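PDB 6C72: particle-associated glycoside hydrolase from Acinetobacter phage Fri1, which probably hydrolyses the capsular polysaccharide of Acinetobacter baumannii as a trimeric tailspike depolymerase, degrading the host capsule during virus entry. Local coordinates for residues F259-L265 with F282-Q288; V502-R508 with Y590-L596. All coordinates share one frame; numbering follows the deposited sequence.

Interaction 1. Residues F259-L265 with F282-Q288. With ZN (zinc ion), chain M.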
loop_
_atom_site.group_PDB
_atom_site.type_symbol
_atom_site.label_atom_id
_atom_site.label_comp_id
_atom_site.label_asym_id
_atom_site.label_seq_id
_atom_site.Cartn_x
_atom_site.Cartn_y
_atom_site.Cartn_z
ATOM N N PHE A 259 3.305 16.028 2.327
ATOM C CA PHE A 259 2.560 16.947 3.178
ATOM C C PHE A 259 1.879 16.156 4.284
ATOM O O PHE A 259 1.209 15.154 4.013
ATOM C CB PHE A 259 1.513 17.732 2.374
ATOM C CG PHE A 259 2.086 18.447 1.183
ATOM C CD1 PHE A 259 2.249 17.782 -0.035
ATOM C CD2 PHE A 259 2.471 19.776 1.280
ATOM C CE1 PHE A 259 2.782 18.431 -1.140
ATOM C CE2 PHE A 259 3.007 20.443 0.176
ATOM C CZ PHE A 259 3.166 19.761 -1.049
ATOM N N GLU A 260 2.062 16.601 5.525
ATOM C CA GLU A 260 1.426 15.950 6.660
ATOM C C GLU A 260 0.920 16.995 7.640
ATOM O O GLU A 260 1.593 17.995 7.880
ATOM C CB GLU A 260 2.378 14.999 7.379
ATOM C CG GLU A 260 1.675 14.144 8.409
ATOM C CD GLU A 260 2.609 13.163 9.064
ATOM O OE1 GLU A 260 3.719 12.959 8.516
ATOM O OE2 GLU A 260 2.244 12.608 10.123
ATOM N N ASN A 261 -0.264 16.764 8.200
ATOM C CA ASN A 261 -0.817 17.646 9.228
ATOM C C ASN A 261 -0.973 19.071 8.710
ATOM O O ASN A 261 -0.711 20.035 9.425
ATOM C CB ASN A 261 0.040 17.624 10.496
ATOM C CG ASN A 261 0.104 16.245 11.127
ATOM O OD1 ASN A 261 -0.925 15.643 11.424
ATOM N ND2 ASN A 261 1.317 15.729 11.314
ATOM N N CYS A 262 -1.340 19.208 7.442
ATOM C CA CYS A 262 -1.532 20.511 6.822
ATOM C C CYS A 262 -3.014 20.753 6.578
ATOM O O CYS A 262 -3.776 19.821 6.338
ATOM C CB CYS A 262 -0.757 20.622 5.497
ATOM S SG CYS A 262 1.057 20.627 5.694
ATOM N N ASN A 263 -3.424 22.009 6.635
ATOM C CA ASN A 263 -4.816 22.375 6.412
ATOM C C ASN A 263 -4.866 23.422 5.320
ATOM O O ASN A 263 -4.503 24.585 5.545
ATOM C CB ASN A 263 -5.473 22.888 7.689
ATOM C CG ASN A 263 -5.468 21.850 8.782
ATOM O OD1 ASN A 263 -6.138 20.834 8.664
ATOM N ND2 ASN A 263 -4.722 22.100 9.855
ATOM N N PHE A 264 -5.306 23.015 4.142
ATOM C CA PHE A 264 -5.437 23.935 3.018
ATOM C C PHE A 264 -6.874 24.448 3.025
ATOM O O PHE A 264 -7.807 23.750 2.618
ATOM C CB PHE A 264 -5.028 23.233 1.730
ATOM C CG PHE A 264 -3.662 22.586 1.824
ATOM C CD1 PHE A 264 -2.514 23.347 1.710
ATOM C CD2 PHE A 264 -3.527 21.234 2.076
ATOM C CE1 PHE A 264 -1.259 22.772 1.810
ATOM C CE2 PHE A 264 -2.267 20.653 2.175
ATOM C CZ PHE A 264 -1.134 21.425 2.031
ATOM N N LEU A 265 -7.058 25.667 3.532
ATOM C CA LEU A 265 -8.398 26.169 3.801
ATOM C C LEU A 265 -8.870 27.055 2.660
ATOM O O LEU A 265 -8.478 26.839 1.508
ATOM C CB LEU A 265 -8.437 26.922 5.131
ATOM C CG LEU A 265 -7.852 26.176 6.331
ATOM C CD1 LEU A 265 -7.903 27.053 7.599
ATOM C CD2 LEU A 265 -8.563 24.852 6.574
ATOM N N PHE A 282 -0.279 13.212 0.507
ATOM C CA PHE A 282 -0.907 13.964 1.582
ATOM C C PHE A 282 -1.347 12.970 2.647
ATOM O O PHE A 282 -2.045 12.003 2.338
ATOM C CB PHE A 282 -2.109 14.761 1.072
ATOM C CG PHE A 282 -1.762 15.808 0.047
ATOM C CD1 PHE A 282 -1.719 15.488 -1.309
ATOM C CD2 PHE A 282 -1.502 17.118 0.431
ATOM C CE1 PHE A 282 -1.413 16.458 -2.268
ATOM C CE2 PHE A 282 -1.197 18.085 -0.519
ATOM C CZ PHE A 282 -1.150 17.755 -1.871
ATOM N N LYS A 283 -0.916 13.192 3.885
ATOM C CA LYS A 283 -1.298 12.360 5.020
ATOM C C LYS A 283 -1.847 13.245 6.128
ATOM O O LYS A 283 -1.175 14.185 6.559
ATOM C CB LYS A 283 -0.112 11.551 5.536
ATOM C CG LYS A 283 -0.487 10.552 6.619
ATOM C CD LYS A 283 0.730 10.215 7.461
ATOM C CE LYS A 283 1.561 9.116 6.819
ATOM N NZ LYS A 283 1.026 7.754 7.196
ATOM N N ASN A 284 -3.066 12.943 6.586
ATOM C CA ASN A 284 -3.717 13.690 7.668
ATOM C C ASN A 284 -3.742 15.186 7.361
ATOM O O ASN A 284 -3.412 16.026 8.207
ATOM C CB ASN A 284 -3.057 13.411 9.022
ATOM C CG ASN A 284 -3.919 13.868 10.205
ATOM O OD1 ASN A 284 -5.155 13.799 10.162
ATOM N ND2 ASN A 284 -3.263 14.344 11.271
ATOM N N CYS A 285 -4.065 15.518 6.117
ATOM C CA CYS A 285 -4.252 16.897 5.696
ATOM C C CYS A 285 -5.730 17.128 5.434
ATOM O O CYS A 285 -6.475 16.185 5.207
ATOM C CB CYS A 285 -3.436 17.202 4.433
ATOM S SG CYS A 285 -1.654 16.985 4.664
ATOM N N THR A 286 -6.163 18.383 5.457
ATOM C CA THR A 286 -7.546 18.697 5.129
ATOM C C THR A 286 -7.593 19.715 4.002
ATOM O O THR A 286 -6.626 20.440 3.757
ATOM C CB THR A 286 -8.341 19.234 6.338
ATOM O OG1 THR A 286 -7.960 20.586 6.623
ATOM C CG2 THR A 286 -8.132 18.369 7.583
ATOM N N PHE A 287 -8.707 19.716 3.276
ATOM C CA PHE A 287 -8.970 20.670 2.203
ATOM C C PHE A 287 -10.385 21.191 2.419
ATOM O O PHE A 287 -11.350 20.429 2.284
ATOM C CB PHE A 287 -8.815 20.021 0.821
ATOM C CG PHE A 287 -7.494 19.301 0.619
ATOM C CD1 PHE A 287 -7.324 17.987 1.043
ATOM C CD2 PHE A 287 -6.424 19.946 0.004
ATOM C CE1 PHE A 287 -6.125 17.323 0.864
ATOM C CE2 PHE A 287 -5.215 19.294 -0.190
ATOM C CZ PHE A 287 -5.062 17.974 0.242
ATOM N N GLN A 288 -10.523 22.458 2.806
ATOM C CA GLN A 288 -11.803 22.948 3.316
ATOM C C GLN A 288 -12.154 24.288 2.689
ATOM O O GLN A 288 -11.363 25.230 2.761
ATOM C CB GLN A 288 -11.780 23.073 4.845
ATOM C CG GLN A 288 -10.967 21.987 5.521
ATOM C CD GLN A 288 -11.309 21.800 6.983
ATOM O OE1 GLN A 288 -12.487 21.725 7.352
ATOM N NE2 GLN A 288 -10.283 21.705 7.826
HETATM ZN ZN ZN M . 3.452 10.601 10.555
HETATM O O HOH W 1 -4.788 18.286 9.424
HETATM O O HOH W 2 1.817 9.451 11.377
#
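CG anti to the carbonyl carbon in both F259 and F282 (chi1 -54° and -63°) gives their rings the same tilt on the inward face of a parallel beta-helix. The planes are almost parallel but slid apart, F259 CD1 3.5 Å from F282 CE2. F264 and F287 repeat this pairing, F264 CD2 to F287 CE2 at 3.4 Å, while CE2 of F264 meets the edge of F282. Like residues aligned on successive coils are familiar in parallel beta-helices, here beside backbone bonds such as K283 N to F259 O. At the corner between strands N261 and N284 have positive phi, and N284 ND2 donates to N261 OD1 at 2.7 Å, the amides turned 88° apart; S228 of a second subunit also bonds that OD1. Inside the corner, C262 N donates to C285 SG over 3.6 Å. On the outer side Y258 bonds E260 OE1, while E260 OE2 binds a zinc ion at 2.4 Å, itself bound by a water, and accepts N256 ND2 of the second subunit. K283 lies alongside, CD 3.8 Å from E260 CD, but bends so that NZ misses the carboxylate. N263 OD1 takes the T286 hydroxyl on a lone pair at 2.7 Å, and Q288 NE2 donates to that OG1 at 2.8 Å.

Interaction 2. Residues V502-R508 with Y590-L596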
loop_
_atom_site.group_PDB
_atom_site.type_symbol
_atom_site.label_atom_id
_atom_site.label_comp_id
_atom_site.label_asym_id
_atom_site.label_seq_id
_atom_site.Cartn_x
_atom_site.Cartn_y
_atom_site.Cartn_z
ATOM N N VAL A 502 -18.764 -31.546 -44.964
ATOM C CA VAL A 502 -18.783 -30.552 -43.891
ATOM C C VAL A 502 -18.061 -31.067 -42.644
ATOM O O VAL A 502 -17.421 -30.283 -41.939
ATOM C CB VAL A 502 -20.217 -30.102 -43.534
ATOM C CG1 VAL A 502 -20.896 -29.407 -44.712
ATOM C CG2 VAL A 502 -21.058 -31.281 -43.033
ATOM N N LEU A 503 -18.133 -32.373 -42.353
ATOM C CA LEU A 503 -17.517 -32.863 -41.122
ATOM C C LEU A 503 -17.232 -34.353 -41.209
ATOM O O LEU A 503 -17.767 -35.064 -42.061
ATOM C CB LEU A 503 -18.393 -32.588 -39.894
ATOM C CG LEU A 503 -19.788 -33.232 -39.847
ATOM C CD1 LEU A 503 -19.763 -34.631 -39.256
ATOM C CD2 LEU A 503 -20.746 -32.349 -39.055
ATOM N N THR A 504 -16.383 -34.816 -40.289
ATOM C CA THR A 504 -16.064 -36.228 -40.109
ATOM C C THR A 504 -16.181 -36.550 -38.627
ATOM O O THR A 504 -15.497 -35.935 -37.802
ATOM C CB THR A 504 -14.652 -36.537 -40.614
ATOM O OG1 THR A 504 -14.589 -36.291 -42.023
ATOM C CG2 THR A 504 -14.281 -37.976 -40.359
ATOM N N VAL A 505 -17.045 -37.503 -38.287
ATOM C CA VAL A 505 -17.268 -37.878 -36.892
ATOM C C VAL A 505 -16.127 -38.788 -36.447
ATOM O O VAL A 505 -15.591 -39.556 -37.260
ATOM C CB VAL A 505 -18.641 -38.550 -36.697
ATOM C CG1 VAL A 505 -19.765 -37.584 -37.033
ATOM C CG2 VAL A 505 -18.743 -39.794 -37.553
ATOM N N PRO A 506 -15.724 -38.739 -35.183
ATOM C CA PRO A 506 -14.610 -39.572 -34.724
ATOM C C PRO A 506 -15.042 -41.020 -34.540
ATOM O O PRO A 506 -16.229 -41.352 -34.526
ATOM C CB PRO A 506 -14.224 -38.932 -33.382
ATOM C CG PRO A 506 -15.473 -38.316 -32.900
ATOM C CD PRO A 506 -16.239 -37.866 -34.115
ATOM N N LEU A 507 -14.045 -41.884 -34.381
ATOM C CA LEU A 507 -14.314 -43.271 -34.030
ATOM C C LEU A 507 -14.736 -43.368 -32.567
ATOM O O LEU A 507 -14.739 -42.375 -31.828
ATOM C CB LEU A 507 -13.079 -44.131 -34.291
ATOM C CG LEU A 507 -12.738 -44.371 -35.760
ATOM C CD1 LEU A 507 -11.329 -44.904 -35.904
ATOM C CD2 LEU A 507 -13.751 -45.340 -36.346
ATOM N N ARG A 508 -15.111 -44.586 -32.153
ATOM C CA ARG A 508 -15.388 -44.890 -30.743
ATOM C C ARG A 508 -16.340 -43.872 -30.123
ATOM O O ARG A 508 -16.106 -43.362 -29.026
ATOM C CB ARG A 508 -14.098 -44.951 -29.926
ATOM C CG ARG A 508 -12.971 -45.738 -30.549
ATOM C CD ARG A 508 -11.786 -45.717 -29.608
ATOM N NE ARG A 508 -10.606 -46.395 -30.131
ATOM C CZ ARG A 508 -9.490 -46.561 -29.431
ATOM N NH1 ARG A 508 -9.409 -46.099 -28.186
ATOM N NH2 ARG A 508 -8.455 -47.184 -29.971
ATOM N N TYR A 590 -11.683 -38.708 -28.668
ATOM C CA TYR A 590 -12.738 -39.074 -29.606
ATOM C C TYR A 590 -13.994 -38.250 -29.360
ATOM O O TYR A 590 -15.108 -38.706 -29.632
ATOM C CB TYR A 590 -13.041 -40.569 -29.526
ATOM C CG TYR A 590 -11.823 -41.408 -29.817
ATOM C CD1 TYR A 590 -11.473 -41.725 -31.129
ATOM C CD2 TYR A 590 -11.011 -41.872 -28.790
ATOM C CE1 TYR A 590 -10.357 -42.482 -31.404
ATOM C CE2 TYR A 590 -9.896 -42.634 -29.053
ATOM C CZ TYR A 590 -9.576 -42.936 -30.361
ATOM O OH TYR A 590 -8.460 -43.686 -30.627
ATOM N N SER A 591 -13.820 -37.026 -28.865
ATOM C CA SER A 591 -14.935 -36.219 -28.397
ATOM C C SER A 591 -15.328 -35.105 -29.360
ATOM O O SER A 591 -16.334 -34.426 -29.115
ATOM C CB SER A 591 -14.600 -35.623 -27.029
ATOM O OG SER A 591 -13.538 -34.693 -27.142
ATOM N N LYS A 592 -14.593 -34.911 -30.453
ATOM C CA LYS A 592 -14.850 -33.781 -31.333
ATOM C C LYS A 592 -14.793 -34.214 -32.789
ATOM O O LYS A 592 -13.922 -34.995 -33.182
ATOM C CB LYS A 592 -13.845 -32.641 -31.096
ATOM C CG LYS A 592 -14.157 -31.739 -29.903
ATOM C CD LYS A 592 -12.899 -31.073 -29.357
ATOM C CE LYS A 592 -12.203 -30.170 -30.416
ATOM N NZ LYS A 592 -12.911 -28.890 -30.824
ATOM N N VAL A 593 -15.710 -33.669 -33.591
ATOM C CA VAL A 593 -15.701 -33.920 -35.025
ATOM C C VAL A 593 -14.591 -33.103 -35.671
ATOM O O VAL A 593 -14.056 -32.155 -35.084
ATOM C CB VAL A 593 -17.053 -33.573 -35.665
ATOM C CG1 VAL A 593 -18.178 -34.201 -34.902
ATOM C CG2 VAL A 593 -17.214 -32.058 -35.753
ATOM N N THR A 594 -14.245 -33.475 -36.901
ATOM C CA THR A 594 -13.340 -32.681 -37.721
ATOM C C THR A 594 -14.194 -31.877 -38.686
ATOM O O THR A 594 -14.883 -32.450 -39.534
ATOM C CB THR A 594 -12.342 -33.548 -38.482
ATOM O OG1 THR A 594 -11.587 -34.339 -37.557
ATOM C CG2 THR A 594 -11.405 -32.651 -39.275
ATOM N N TRP A 595 -14.174 -30.557 -38.535
ATOM C CA TRP A 595 -14.883 -29.678 -39.449
ATOM C C TRP A 595 -14.083 -29.506 -40.729
ATOM O O TRP A 595 -12.865 -29.318 -40.692
ATOM C CB TRP A 595 -15.123 -28.316 -38.800
ATOM C CG TRP A 595 -16.016 -28.388 -37.600
ATOM C CD1 TRP A 595 -15.635 -28.302 -36.296
ATOM C CD2 TRP A 595 -17.439 -28.569 -37.594
ATOM N NE1 TRP A 595 -16.731 -28.408 -35.474
ATOM C CE2 TRP A 595 -17.852 -28.573 -36.242
ATOM C CE3 TRP A 595 -18.401 -28.717 -38.597
ATOM C CZ2 TRP A 595 -19.186 -28.718 -35.864
ATOM C CZ3 TRP A 595 -19.722 -28.871 -38.224
ATOM C CH2 TRP A 595 -20.106 -28.869 -36.864
ATOM N N LEU A 596 -14.769 -29.583 -41.863
ATOM C CA LEU A 596 -14.097 -29.528 -43.159
ATOM C C LEU A 596 -14.357 -28.204 -43.875
ATOM O O LEU A 596 -15.371 -27.547 -43.631
ATOM C CB LEU A 596 -14.543 -30.702 -44.017
ATOM C CG LEU A 596 -14.318 -32.014 -43.268
ATOM C CD1 LEU A 596 -14.948 -33.176 -44.010
ATOM C CD2 LEU A 596 -12.830 -32.238 -43.046
#
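L503 and W595 form a non-hydrogen-bonded antiparallel pair in the four-stranded sheet of the C-terminal domain, their side chains side by side on one face, and they mark the tightly packed end of this contact. CG of L503 sits between its backbone N and carbonyl carbon (chi1 62°), which brings its CD2 to the indole, 3.7 Å from CZ3 of W595. CG2 of V593 comes over one face of the same indole, and L503, V593 and W595 all reach V581 on the six-stranded sheet, joining the two sheets. The backbones are tied where T504 N donates to T594 O and T594 N to T504 O, both at 2.9 Å. V502 and L503 both face L565 on the other side of their strand, a classic beta bulge; V502 O accepts L596 N at 2.7 Å, the N-H coming from above the carbonyl plane. The solvent side of this strand end is made by T594, on the face opposite L503 and W595, and by L596.

Past T504 the backbone bonds between the segments stop and side chains carry the contact, Y590 being the most heavily covered. P506 rests its CG 3.3 Å from Y590 O, while exposed K592 makes a salt bridge with E489. At the far tip the extended R508 chain crosses Y590, placing CD over the ring, 3.7 Å from its centroid, in a CH-pi contact. Y590 OH lies over the guanidinium, 3.3 Å from R508 CZ, with the two planes 21° apart. NE of R508 bonds N538 and is poorly angled toward the tyrosine OH, so this pair probably rests on the CH-pi contact and van der Waals packing; hydrogen bonds between the segments lie at the strand end.

How the interactions relate
The two contacts come in series along the chain, interaction 1 closing well before interaction 2 opens, and they share neither strand nor sheet. Their centres lie 69 Å apart and their nearest atoms about 54 Å. Interaction 1 belongs to the long parallel beta-helix near the middle of the chain and joins strands from neighbouring coils, with 16 residues between its segments. Interaction 2 lies in the C-terminal antiparallel domain, where 81 residues separate 502-508 from 590-596, which holds the last strand. Each also reaches a different neighbouring subunit. The pattern is consistent with a modular trimer: repetition of local contacts builds the shaft, whereas a long-range strand pairing closes the terminal domain.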